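Local coordinates for protein aminotransferase, class III (Thermomicrobium roseum, PDB 6IO1) that catalyses amino-group transfer as a thermostable (S)-enantioselective omega-transaminase of class III that uses pyridoxal 5'-phosphate as cofactor, at residues A153-A158 / I258-I263; Y188-G193 / V370-G375; E227-A232 / G377-V382; G267-G270 / Q276-G279; I414-C417 / I422-A425. All blocks are in the same frame, centred on the assembly; numbering follows the deposited sequence.

In the fold
Two mixed sheets organise these contacts. Interaction 1, nearest the middle of the chain, lies at the end of strand 256-260 in one sheet and faces the cofactor. Interaction 3, its centre about 12 Å from that of interaction 1, also touches the cofactor and reaches across to strand 379-384 of the other sheet. There it borders interaction 2 through edge strand 370-376, nearer the surface, and interaction 5 through strand 421-424. Interaction 4 follows interaction 1 along the chain, nested inside the loops closed by interactions 2 and 3; interaction 5 comes last. Segments of interactions 1 and 3 alternate in sequence, so residues far apart in the chain together build the cofactor site.

Interaction 1 of 5, residues A153-A158 / I258-I263; sequences AYHGIA and ILDEVI. With PMP (4'-deoxy-4'-aminopyridoxal-5'-phosphate), chain C.
H155 and D260 meet through one nearly straight hydrogen bond: ND1 donates to OD2 over 2.8 Å, with an N-H...O angle of 167°. The carboxylate oxygen lies in the imidazole plane and receives the proton on its anti lone pair, although the ring and carboxylate planes are turned 32° from each other. D260 reaches inward because its CG stands anti to the backbone N (chi1 -178°), while H155 swings its CG beside its own backbone N and brings ND1 to the acid. The other oxygen, OD1, takes the backbone N of V262 at 3.0 Å, an Asx turn that fixes the rotation of the carboxylate. N125 ND2 adds a further bond to OD2, which also lies 3.1 Å from N1 of the cofactor.

Around the pyridine ring, Y154 brings the CD2 edge of its phenol to one face, with CD2 3.5 Å from PMP C4. V262 packs its branched side chain on the opposite face, CB lying 3.6 Å from PMP N1; a compact aliphatic group suits that flat surface. G156 has a positive phi at which a CB would press on the preceding carbonyl O, and its CA rests 3.6 Å from PMP C5A. An aspartate facing the pyridine nitrogen, backed here by a histidine, is characteristic of the cofactor site of fold type I pyridoxal-phosphate enzymes.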
# COMPACT_ATOMS: atom_id res chain seq x y z
N ALA B 153 16.04 3.20 12.25
CA ALA B 153 14.69 3.62 11.92
C ALA B 153 14.06 2.65 10.93
O ALA B 153 14.75 2.08 10.07
CB ALA B 153 14.69 5.03 11.33
N TYR B 154 12.75 2.45 11.06
CA TYR B 154 11.99 1.61 10.13
C TYR B 154 10.73 2.37 9.72
O TYR B 154 9.86 2.63 10.55
CB TYR B 154 11.64 0.26 10.74
CG TYR B 154 10.97 -0.66 9.74
CD1 TYR B 154 11.72 -1.41 8.85
CD2 TYR B 154 9.59 -0.77 9.68
CE1 TYR B 154 11.12 -2.24 7.92
CE2 TYR B 154 8.98 -1.60 8.76
CZ TYR B 154 9.74 -2.33 7.89
OH TYR B 154 9.13 -3.16 6.98
N HIS B 155 10.64 2.71 8.43
CA HIS B 155 9.51 3.47 7.91
C HIS B 155 8.80 2.76 6.76
O HIS B 155 7.95 3.37 6.10
CB HIS B 155 9.98 4.86 7.46
CG HIS B 155 10.68 5.64 8.52
ND1 HIS B 155 10.02 6.17 9.61
CD2 HIS B 155 11.98 5.97 8.67
CE1 HIS B 155 10.89 6.81 10.38
NE2 HIS B 155 12.09 6.70 9.83
N GLY B 156 9.11 1.50 6.51
CA GLY B 156 8.57 0.76 5.39
C GLY B 156 9.66 0.29 4.44
O GLY B 156 10.80 0.76 4.48
N ILE B 157 9.28 -0.64 3.58
CA ILE B 157 10.25 -1.25 2.67
C ILE B 157 9.90 -0.99 1.20
O ILE B 157 10.43 -1.64 0.32
CB ILE B 157 10.39 -2.76 2.95
CG1 ILE B 157 9.03 -3.39 3.27
CG2 ILE B 157 11.35 -3.00 4.09
CD1 ILE B 157 8.12 -3.59 2.08
N ALA B 158 9.02 -0.03 0.94
CA ALA B 158 8.69 0.36 -0.43
C ALA B 158 9.06 1.81 -0.68
O ALA B 158 8.86 2.67 0.19
CB ALA B 158 7.21 0.16 -0.73
N ILE B 258 8.53 15.20 10.05
CA ILE B 258 7.58 14.13 9.76
C ILE B 258 7.66 13.14 10.91
O ILE B 258 8.68 12.46 11.09
CB ILE B 258 7.88 13.45 8.42
CG1 ILE B 258 7.86 14.48 7.28
CG2 ILE B 258 6.88 12.33 8.15
CD1 ILE B 258 8.37 13.93 5.97
N LEU B 259 6.59 13.04 11.70
CA LEU B 259 6.53 12.12 12.82
C LEU B 259 5.81 10.85 12.38
O LEU B 259 4.65 10.91 11.96
CB LEU B 259 5.83 12.75 14.02
CG LEU B 259 6.29 12.20 15.37
CD1 LEU B 259 7.77 12.49 15.59
CD2 LEU B 259 5.46 12.77 16.50
N ASP B 260 6.50 9.72 12.49
CA ASP B 260 5.96 8.42 12.08
C ASP B 260 5.27 7.80 13.29
O ASP B 260 5.93 7.23 14.16
CB ASP B 260 7.07 7.54 11.53
CG ASP B 260 6.58 6.19 11.02
OD1 ASP B 260 5.47 5.76 11.39
OD2 ASP B 260 7.31 5.56 10.24
N GLU B 261 3.95 7.90 13.33
CA GLU B 261 3.15 7.35 14.42
C GLU B 261 2.46 6.05 14.03
O GLU B 261 1.42 5.71 14.61
CB GLU B 261 2.11 8.38 14.88
CG GLU B 261 2.71 9.63 15.51
CD GLU B 261 2.51 9.67 17.02
OE1 GLU B 261 2.21 8.62 17.61
OE2 GLU B 261 2.64 10.77 17.60
N VAL B 262 3.01 5.32 13.06
CA VAL B 262 2.38 4.09 12.58
C VAL B 262 2.25 3.08 13.72
O VAL B 262 1.21 2.43 13.86
CB VAL B 262 3.17 3.52 11.39
CG1 VAL B 262 2.78 2.07 11.13
CG2 VAL B 262 2.92 4.36 10.14
N ILE B 263 3.28 2.95 14.54
CA ILE B 263 3.23 2.03 15.68
C ILE B 263 2.74 2.73 16.94
O ILE B 263 1.83 2.26 17.62
CB ILE B 263 4.61 1.39 15.91
CG1 ILE B 263 4.96 0.41 14.79
CG2 ILE B 263 4.65 0.69 17.26
CD1 ILE B 263 6.26 -0.33 15.02
N1 PMP C . 6.23 2.76 9.63
C2 PMP C . 6.51 2.13 10.76
C2A PMP C . 6.85 2.93 11.98
C3 PMP C . 6.49 0.73 10.82
O3 PMP C . 6.78 0.10 12.00
C4 PMP C . 6.17 -0.01 9.68
C4A PMP C . 6.14 -1.52 9.72
N4A PMP C . 5.79 -2.04 11.04
C5 PMP C . 5.87 0.68 8.49
C6 PMP C . 5.92 2.06 8.53
C5A PMP C . 5.53 -0.06 7.23
O4P PMP C . 4.09 -0.29 7.16
P PMP C . 3.44 -1.18 5.98
O1P PMP C . 1.94 -1.17 6.23
O2P PMP C . 3.82 -0.50 4.68
O3P PMP C . 4.05 -2.56 6.12

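Interaction 2 of 5, residues Y188-G193 / V370-G375; sequences YKYRFG and VGEVRG
Y190 lays its phenol ring against E372, the CB of the glutamate sitting 4.0 Å from the ring centroid and almost over the face, a CH-pi contact. The two side chains run past each other in opposite directions, so the carboxylate ends beside the root of the tyrosine, with OE1 3.6 Å from Y190 CB. Both have CG anti to the backbone N, and E372 stays extended, which gives it the length to follow the ring. At the far end of the tyrosine, OH lies 3.2 Å from G371 CA; glycine fits because a CB would collide with that hydroxyl. Replacing Y190 by an alanine is likely to open a gap over E372 and G371 and leave the aliphatic part of the glutamate without its aromatic partner.

Water completes this shell: one molecule accepts from Y190 N and donates to E372 OE1 at 3.0 Å, and another binds Y190 OH at 2.7 Å. Farther out, R374 NH1 forms a salt bridge with E372 OE1 at 3.1 Å, the carboxylate oxygen lying 23° out of the guanidinium plane. The arginine also turns one guanidinium face to Y188, whose CE1 is 3.9 Å from R374 NH2, the two planes 56° apart. Its NE and NH2 are fixed by the carbonyls of V235 and G234, while Y188 OH and R374 NH1 both bind E383. K391 makes a cation-pi contact with Y190. The short helix 189-192 thus packs on edge strand 370-376 where G371 and E372 both face E383, a classic beta bulge.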
# COMPACT_ATOMS: atom_id res chain seq x y z
N TYR B 188 20.31 5.49 20.88
CA TYR B 188 20.34 4.16 21.49
C TYR B 188 21.40 4.20 22.59
O TYR B 188 22.57 3.90 22.37
CB TYR B 188 20.64 3.13 20.41
CG TYR B 188 20.71 1.68 20.82
CD1 TYR B 188 20.05 1.20 21.94
CD2 TYR B 188 21.44 0.78 20.05
CE1 TYR B 188 20.12 -0.14 22.29
CE2 TYR B 188 21.52 -0.55 20.39
CZ TYR B 188 20.86 -1.01 21.51
OH TYR B 188 20.94 -2.34 21.85
N LYS B 189 20.96 4.56 23.81
CA LYS B 189 21.90 4.83 24.90
C LYS B 189 22.64 3.58 25.34
O LYS B 189 23.82 3.66 25.73
CB LYS B 189 21.15 5.44 26.08
CG LYS B 189 22.05 6.15 27.08
CD LYS B 189 21.26 6.63 28.28
CE LYS B 189 22.10 7.54 29.16
NZ LYS B 189 21.58 7.63 30.55
N TYR B 190 21.98 2.42 25.31
CA TYR B 190 22.58 1.20 25.86
C TYR B 190 23.91 0.87 25.21
O TYR B 190 24.84 0.40 25.88
CB TYR B 190 21.60 0.03 25.71
CG TYR B 190 22.13 -1.30 26.19
CD1 TYR B 190 22.43 -1.51 27.53
CD2 TYR B 190 22.33 -2.35 25.30
CE1 TYR B 190 22.91 -2.73 27.97
CE2 TYR B 190 22.81 -3.57 25.74
CZ TYR B 190 23.10 -3.76 27.07
OH TYR B 190 23.58 -4.97 27.51
N ARG B 191 24.04 1.12 23.90
CA ARG B 191 25.27 0.82 23.19
C ARG B 191 25.99 2.05 22.65
O ARG B 191 27.19 1.96 22.38
CB ARG B 191 24.98 -0.14 22.02
CG ARG B 191 24.41 -1.47 22.47
CD ARG B 191 24.36 -2.48 21.33
NE ARG B 191 23.97 -3.80 21.81
CZ ARG B 191 24.82 -4.73 22.22
NH1 ARG B 191 26.12 -4.49 22.21
NH2 ARG B 191 24.37 -5.90 22.64
N PHE B 192 25.29 3.18 22.48
CA PHE B 192 25.90 4.36 21.89
C PHE B 192 26.04 5.52 22.87
O PHE B 192 26.65 6.53 22.52
CB PHE B 192 25.08 4.83 20.67
CG PHE B 192 24.92 3.79 19.59
CD1 PHE B 192 25.74 2.67 19.54
CD2 PHE B 192 23.95 3.94 18.62
CE1 PHE B 192 25.58 1.71 18.55
CE2 PHE B 192 23.79 2.99 17.62
CZ PHE B 192 24.60 1.87 17.59
N GLY B 193 25.49 5.40 24.08
CA GLY B 193 25.59 6.45 25.07
C GLY B 193 26.17 5.98 26.38
O GLY B 193 25.78 6.45 27.46
N VAL B 370 20.66 -11.52 29.80
CA VAL B 370 19.74 -10.42 29.52
C VAL B 370 20.51 -9.12 29.67
O VAL B 370 20.86 -8.72 30.79
CB VAL B 370 18.51 -10.45 30.42
CG1 VAL B 370 17.71 -9.17 30.27
CG2 VAL B 370 17.65 -11.66 30.09
N GLY B 371 20.79 -8.45 28.55
CA GLY B 371 21.53 -7.20 28.60
C GLY B 371 20.70 -6.05 29.13
O GLY B 371 21.10 -5.37 30.09
N GLU B 372 19.54 -5.81 28.53
CA GLU B 372 18.69 -4.70 28.95
C GLU B 372 17.24 -5.01 28.60
O GLU B 372 16.94 -5.55 27.54
CB GLU B 372 19.12 -3.38 28.28
CG GLU B 372 18.18 -2.22 28.59
CD GLU B 372 18.63 -0.92 27.95
OE1 GLU B 372 18.28 -0.69 26.78
OE2 GLU B 372 19.32 -0.13 28.62
N VAL B 373 16.34 -4.62 29.50
CA VAL B 373 14.90 -4.65 29.25
C VAL B 373 14.43 -3.20 29.18
O VAL B 373 14.63 -2.43 30.13
CB VAL B 373 14.15 -5.42 30.34
CG1 VAL B 373 12.65 -5.32 30.12
CG2 VAL B 373 14.60 -6.88 30.37
N ARG B 374 13.82 -2.83 28.06
CA ARG B 374 13.38 -1.46 27.87
C ARG B 374 11.97 -1.46 27.30
O ARG B 374 11.53 -2.43 26.69
CB ARG B 374 14.33 -0.68 26.95
CG ARG B 374 14.56 -1.30 25.58
CD ARG B 374 15.58 -0.50 24.80
NE ARG B 374 15.89 -1.11 23.51
CZ ARG B 374 16.85 -2.00 23.31
NH1 ARG B 374 17.61 -2.40 24.32
NH2 ARG B 374 17.06 -2.50 22.10
N GLY B 375 11.25 -0.37 27.53
CA GLY B 375 9.90 -0.27 27.00
C GLY B 375 9.30 1.10 27.21
O GLY B 375 9.71 1.85 28.10
O HOH W 1 18.90 1.99 25.64
O HOH W 2 24.47 -5.47 30.01

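Interaction 3 of 5, residues E227-A232 / G377-V382; sequences EPVQGA and GLMLLV. With PMP (4'-deoxy-4'-aminopyridoxal-5'-phosphate), chain C.
G231 N donates to E227 OE1 over 3.0 Å, tying down the loop that follows strand 221-226 at the cofactor site of this fold type I enzyme. The proton arrives from above the carboxylate plane, 44° out of it, while OE2 of the same acid accepts from Y154 N. A glutamate suits the place because its extended chain, with two acceptor atoms, bridges separate loop backbones beside the cofactor methyl: E227 OE1 lies 3.5 Å from PMP C2A. With an alanine at E227, the amides of G231 and Y154 would probably be left without the carboxylate that accepts from both, and the two loops would lose their link beside that methyl.

The loop meets the sheet that contains strands 370-376, 379-384 and 421-424 through the thioether of M379. The unbranched, flexible methionine can reach across to backbone and side chain alike. L380 and V382 bond to strand 421-424 and L381 to strand 370-376, so the methionine projects from an inner strand. A bend at the last torsion (chi3 53°) turns the terminal methyl into the loop, where M379 CE rests 3.8 Å from V229 CG1 and 3.8 Å from G231 CA.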
# COMPACT_ATOMS: atom_id res chain seq x y z
N GLU B 227 10.30 8.07 14.12
CA GLU B 227 9.31 7.54 15.06
C GLU B 227 9.56 8.11 16.45
O GLU B 227 10.72 8.29 16.84
CB GLU B 227 9.39 6.02 15.12
CG GLU B 227 9.40 5.32 13.76
CD GLU B 227 10.15 4.00 13.78
OE1 GLU B 227 9.57 2.99 14.24
OE2 GLU B 227 11.32 3.97 13.35
N PRO B 228 8.51 8.43 17.21
CA PRO B 228 8.74 8.87 18.59
C PRO B 228 9.51 7.85 19.40
O PRO B 228 10.48 8.19 20.10
CB PRO B 228 7.32 9.10 19.13
CG PRO B 228 6.47 9.30 17.91
CD PRO B 228 7.08 8.44 16.85
N VAL B 229 9.10 6.58 19.32
CA VAL B 229 9.88 5.45 19.81
C VAL B 229 10.09 4.52 18.63
O VAL B 229 9.11 4.02 18.05
CB VAL B 229 9.18 4.73 20.97
CG1 VAL B 229 9.97 3.50 21.38
CG2 VAL B 229 9.00 5.67 22.15
N GLN B 230 11.34 4.29 18.27
CA GLN B 230 11.64 3.37 17.17
C GLN B 230 11.16 1.98 17.54
O GLN B 230 11.44 1.49 18.64
CB GLN B 230 13.14 3.37 16.87
CG GLN B 230 13.64 4.67 16.25
CD GLN B 230 15.15 4.76 16.23
OE1 GLN B 230 15.81 4.68 17.27
NE2 GLN B 230 15.72 4.94 15.04
N GLY B 231 10.41 1.34 16.64
CA GLY B 231 9.78 0.08 16.98
C GLY B 231 10.45 -1.14 16.40
O GLY B 231 10.98 -1.98 17.14
N ALA B 232 10.44 -1.27 15.07
CA ALA B 232 11.06 -2.42 14.44
C ALA B 232 12.57 -2.42 14.61
O ALA B 232 13.19 -3.48 14.66
CB ALA B 232 10.69 -2.48 12.96
N GLY B 377 5.16 2.39 27.15
CA GLY B 377 3.79 1.95 26.98
C GLY B 377 3.77 0.44 26.81
O GLY B 377 4.39 -0.30 27.58
N LEU B 378 3.08 -0.02 25.77
CA LEU B 378 2.99 -1.44 25.49
C LEU B 378 4.08 -1.93 24.54
O LEU B 378 4.05 -3.10 24.14
CB LEU B 378 1.61 -1.79 24.94
CG LEU B 378 0.60 -2.12 26.03
CD1 LEU B 378 -0.69 -2.62 25.42
CD2 LEU B 378 1.16 -3.15 27.00
N MET B 379 5.03 -1.08 24.18
CA MET B 379 6.17 -1.49 23.36
C MET B 379 7.30 -1.92 24.28
O MET B 379 7.82 -1.10 25.05
CB MET B 379 6.62 -0.34 22.45
CG MET B 379 5.51 0.27 21.62
SD MET B 379 6.05 1.74 20.73
CE MET B 379 7.49 1.12 19.87
N LEU B 380 7.69 -3.20 24.23
CA LEU B 380 8.71 -3.69 25.14
C LEU B 380 9.70 -4.58 24.40
O LEU B 380 9.36 -5.23 23.41
CB LEU B 380 8.08 -4.46 26.31
CG LEU B 380 7.12 -3.66 27.19
CD1 LEU B 380 5.68 -4.10 26.95
CD2 LEU B 380 7.49 -3.79 28.66
N LEU B 381 10.94 -4.59 24.90
CA LEU B 381 12.00 -5.40 24.31
C LEU B 381 12.93 -5.92 25.41
O LEU B 381 13.31 -5.18 26.32
CB LEU B 381 12.81 -4.61 23.28
CG LEU B 381 13.76 -5.42 22.39
CD1 LEU B 381 13.78 -4.86 20.99
CD2 LEU B 381 15.17 -5.44 22.96
N VAL B 382 13.27 -7.20 25.29
CA VAL B 382 14.29 -7.86 26.08
C VAL B 382 15.47 -8.13 25.15
O VAL B 382 15.37 -8.98 24.26
CB VAL B 382 13.77 -9.16 26.71
CG1 VAL B 382 14.88 -9.87 27.49
CG2 VAL B 382 12.56 -8.89 27.59
N1 PMP C . 6.23 2.76 9.63
C2 PMP C . 6.51 2.13 10.76
C2A PMP C . 6.85 2.93 11.98
C3 PMP C . 6.49 0.73 10.82
O3 PMP C . 6.78 0.10 12.00
C4 PMP C . 6.17 -0.01 9.68
C4A PMP C . 6.14 -1.52 9.72
N4A PMP C . 5.79 -2.04 11.04
C5 PMP C . 5.87 0.68 8.49
C6 PMP C . 5.92 2.06 8.53
C5A PMP C . 5.53 -0.06 7.23
O4P PMP C . 4.09 -0.29 7.16
P PMP C . 3.44 -1.18 5.98
O1P PMP C . 1.94 -1.17 6.23
O2P PMP C . 3.82 -0.50 4.68
O3P PMP C . 4.05 -2.56 6.12

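Interaction 4 of 5, residues G267-G270 / Q276-G279; sequences GRTG and QQYG
A type I beta turn, G267-G270, packs against the end of the short helix 274-278, which G279 closes with a Schellman motif; T269 and Q277 carry the contact. Threonine suits the turn because its short beta-branched side chain points toward the helix and its hydroxyl has work on two sides, with a weak hydrogen bond to T271 OG1. T269 OG1 stands between the backbone N and the carbonyl carbon (chi1 68°) and rests on the aliphatic part of the glutamine, 3.3 Å from Q277 CG. The glutamine chain bends sharply at its second torsion (chi2 -88°), which sends the amide on toward the T269 carbonyl. Q277 NE2 comes within 2.8 Å of T269 O, but the angle is too poor for a hydrogen bond, and NE2 is also 3.5 Å from G270 C. G270 suits its place because its positive phi strains other residues and a CB there would sit tightly against that amide. At its other end, OE1 accepts from NZ of K376, on strand 370-376. The contact therefore joins turn and helix mainly by van der Waals contact of the turn's hydroxyl and backbone with the glutamine chain, while the lysine probably settles how the amide is turned.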
# COMPACT_ATOMS: atom_id res chain seq x y z
N GLY B 267 -2.78 5.07 21.00
CA GLY B 267 -2.81 4.60 22.37
C GLY B 267 -1.70 3.67 22.83
O GLY B 267 -1.71 3.29 24.01
N ARG B 268 -0.75 3.30 21.98
CA ARG B 268 0.21 2.27 22.38
C ARG B 268 1.15 2.75 23.49
O ARG B 268 1.52 1.97 24.37
CB ARG B 268 1.01 1.78 21.18
CG ARG B 268 1.93 0.60 21.51
CD ARG B 268 2.13 -0.34 20.34
NE ARG B 268 0.92 -1.07 19.97
CZ ARG B 268 0.47 -2.16 20.59
NH1 ARG B 268 1.14 -2.66 21.63
NH2 ARG B 268 -0.64 -2.75 20.18
N THR B 269 1.55 4.02 23.47
CA THR B 269 2.57 4.52 24.39
C THR B 269 2.01 4.96 25.74
O THR B 269 2.79 5.35 26.61
CB THR B 269 3.35 5.68 23.77
OG1 THR B 269 2.48 6.81 23.62
CG2 THR B 269 3.90 5.28 22.41
N GLY B 270 0.70 4.91 25.93
CA GLY B 270 0.07 5.42 27.14
C GLY B 270 -0.67 6.72 26.94
O GLY B 270 -1.40 7.15 27.85
N GLN B 276 2.21 13.53 21.94
CA GLN B 276 1.82 14.06 23.24
C GLN B 276 2.81 13.63 24.33
O GLN B 276 3.12 14.41 25.23
CB GLN B 276 0.41 13.61 23.61
CG GLN B 276 -0.08 14.20 24.92
CD GLN B 276 -1.55 13.94 25.18
OE1 GLN B 276 -2.27 13.43 24.31
NE2 GLN B 276 -2.01 14.28 26.38
N GLN B 277 3.31 12.39 24.25
CA GLN B 277 4.27 11.93 25.25
C GLN B 277 5.52 12.79 25.27
O GLN B 277 6.03 13.14 26.34
CB GLN B 277 4.66 10.47 24.97
CG GLN B 277 3.56 9.46 25.21
CD GLN B 277 3.53 8.96 26.64
OE1 GLN B 277 4.37 9.32 27.46
NE2 GLN B 277 2.55 8.11 26.95
N TYR B 278 6.02 13.16 24.10
CA TYR B 278 7.32 13.81 23.97
C TYR B 278 7.21 15.30 23.67
O TYR B 278 8.23 15.93 23.37
CB TYR B 278 8.15 13.08 22.91
CG TYR B 278 8.46 11.66 23.33
CD1 TYR B 278 9.48 11.40 24.23
CD2 TYR B 278 7.70 10.60 22.87
CE1 TYR B 278 9.76 10.11 24.64
CE2 TYR B 278 7.98 9.30 23.27
CZ TYR B 278 9.01 9.07 24.15
OH TYR B 278 9.29 7.78 24.56
N GLY B 279 6.01 15.87 23.75
CA GLY B 279 5.82 17.30 23.58
C GLY B 279 6.36 17.84 22.27
O GLY B 279 7.16 18.79 22.27

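Interaction 5 of 5, residues I414-C417 / I422-A425; sequences IVRC and IVMA
V415 turns about chi1 (-72°) to put CG1 beside its backbone N and CG2 in the crowded position between N and the carbonyl carbon, and each branch then finds its own neighbour. CG1 lies 3.6 Å from M424 CG, the two side chains side by side and pointing the same way, while CG2 crosses to I422 CG2 at 3.7 Å. The branched V415 and I422 fill space close to the strands, whereas M424 has a flexible unbranched chain that can lie alongside V415 CG1. Next along, R416 and V423 form an antiparallel hydrogen-bonded pair: V423 N donates to R416 O at 2.8 Å and R416 N to V423 O at 3.0 Å, both donors in the carbonyl plane and at fairly straight angles of 164° and 151°. The following pair, C417 with I422, is non-hydrogen-bonded, its contact being between SG and CG1.

On the other face of the sheet, R416 CB meets V423 CB at 3.8 Å; the arginine then bends at chi2 away from its strand partner, and its side chain packs on F90 of the second subunit. V423 touches F57, whereas V415, I422 and M424 face helix 432-450. This is a beta hairpin of strands 413-418 and 421-424 within a mixed sheet.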
# COMPACT_ATOMS: atom_id res chain seq x y z
N ILE B 414 2.91 -15.87 21.26
CA ILE B 414 3.43 -15.37 19.96
C ILE B 414 4.02 -13.99 20.22
O ILE B 414 3.26 -13.06 20.54
CB ILE B 414 2.31 -15.33 18.90
CG1 ILE B 414 1.85 -16.74 18.52
CG2 ILE B 414 2.75 -14.53 17.68
CD1 ILE B 414 0.62 -16.77 17.66
N VAL B 415 5.34 -13.88 20.07
CA VAL B 415 6.11 -12.62 20.27
C VAL B 415 7.18 -12.53 19.17
O VAL B 415 7.46 -13.56 18.53
CB VAL B 415 6.75 -12.54 21.67
CG1 VAL B 415 5.72 -12.32 22.76
CG2 VAL B 415 7.59 -13.77 21.97
N ARG B 416 7.72 -11.34 18.93
CA ARG B 416 8.72 -11.19 17.88
C ARG B 416 10.08 -11.63 18.39
O ARG B 416 10.62 -11.03 19.32
CB ARG B 416 8.76 -9.74 17.39
CG ARG B 416 9.83 -9.48 16.36
CD ARG B 416 9.50 -10.17 15.06
NE ARG B 416 10.53 -9.95 14.04
CZ ARG B 416 11.16 -10.93 13.40
NH1 ARG B 416 10.89 -12.19 13.67
NH2 ARG B 416 12.08 -10.63 12.49
N CYS B 417 10.64 -12.68 17.81
CA CYS B 417 11.94 -13.19 18.22
C CYS B 417 12.96 -12.88 17.14
O CYS B 417 12.78 -13.26 15.98
CB CYS B 417 11.88 -14.69 18.50
SG CYS B 417 10.75 -15.13 19.85
N ILE B 422 13.72 -10.48 22.32
CA ILE B 422 12.27 -10.66 22.26
C ILE B 422 11.59 -9.30 22.29
O ILE B 422 11.91 -8.45 23.12
CB ILE B 422 11.76 -11.55 23.42
CG1 ILE B 422 12.35 -12.96 23.30
CG2 ILE B 422 10.25 -11.60 23.43
CD1 ILE B 422 11.91 -13.90 24.40
N VAL B 423 10.67 -9.09 21.33
CA VAL B 423 9.92 -7.80 21.22
C VAL B 423 8.44 -8.10 21.48
O VAL B 423 7.90 -9.02 20.83
CB VAL B 423 10.12 -7.16 19.84
CG1 VAL B 423 9.41 -5.81 19.74
CG2 VAL B 423 11.60 -7.01 19.50
N MET B 424 7.81 -7.35 22.39
CA MET B 424 6.39 -7.58 22.74
C MET B 424 5.56 -6.31 22.49
O MET B 424 5.95 -5.23 22.98
CB MET B 424 6.25 -7.98 24.21
CG MET B 424 6.83 -9.35 24.51
SD MET B 424 7.23 -9.56 26.27
CE MET B 424 8.69 -8.52 26.39
N ALA B 425 4.44 -6.46 21.77
CA ALA B 425 3.50 -5.37 21.51
C ALA B 425 2.08 -5.90 21.67
O ALA B 425 1.33 -6.02 20.70
CB ALA B 425 3.72 -4.79 20.11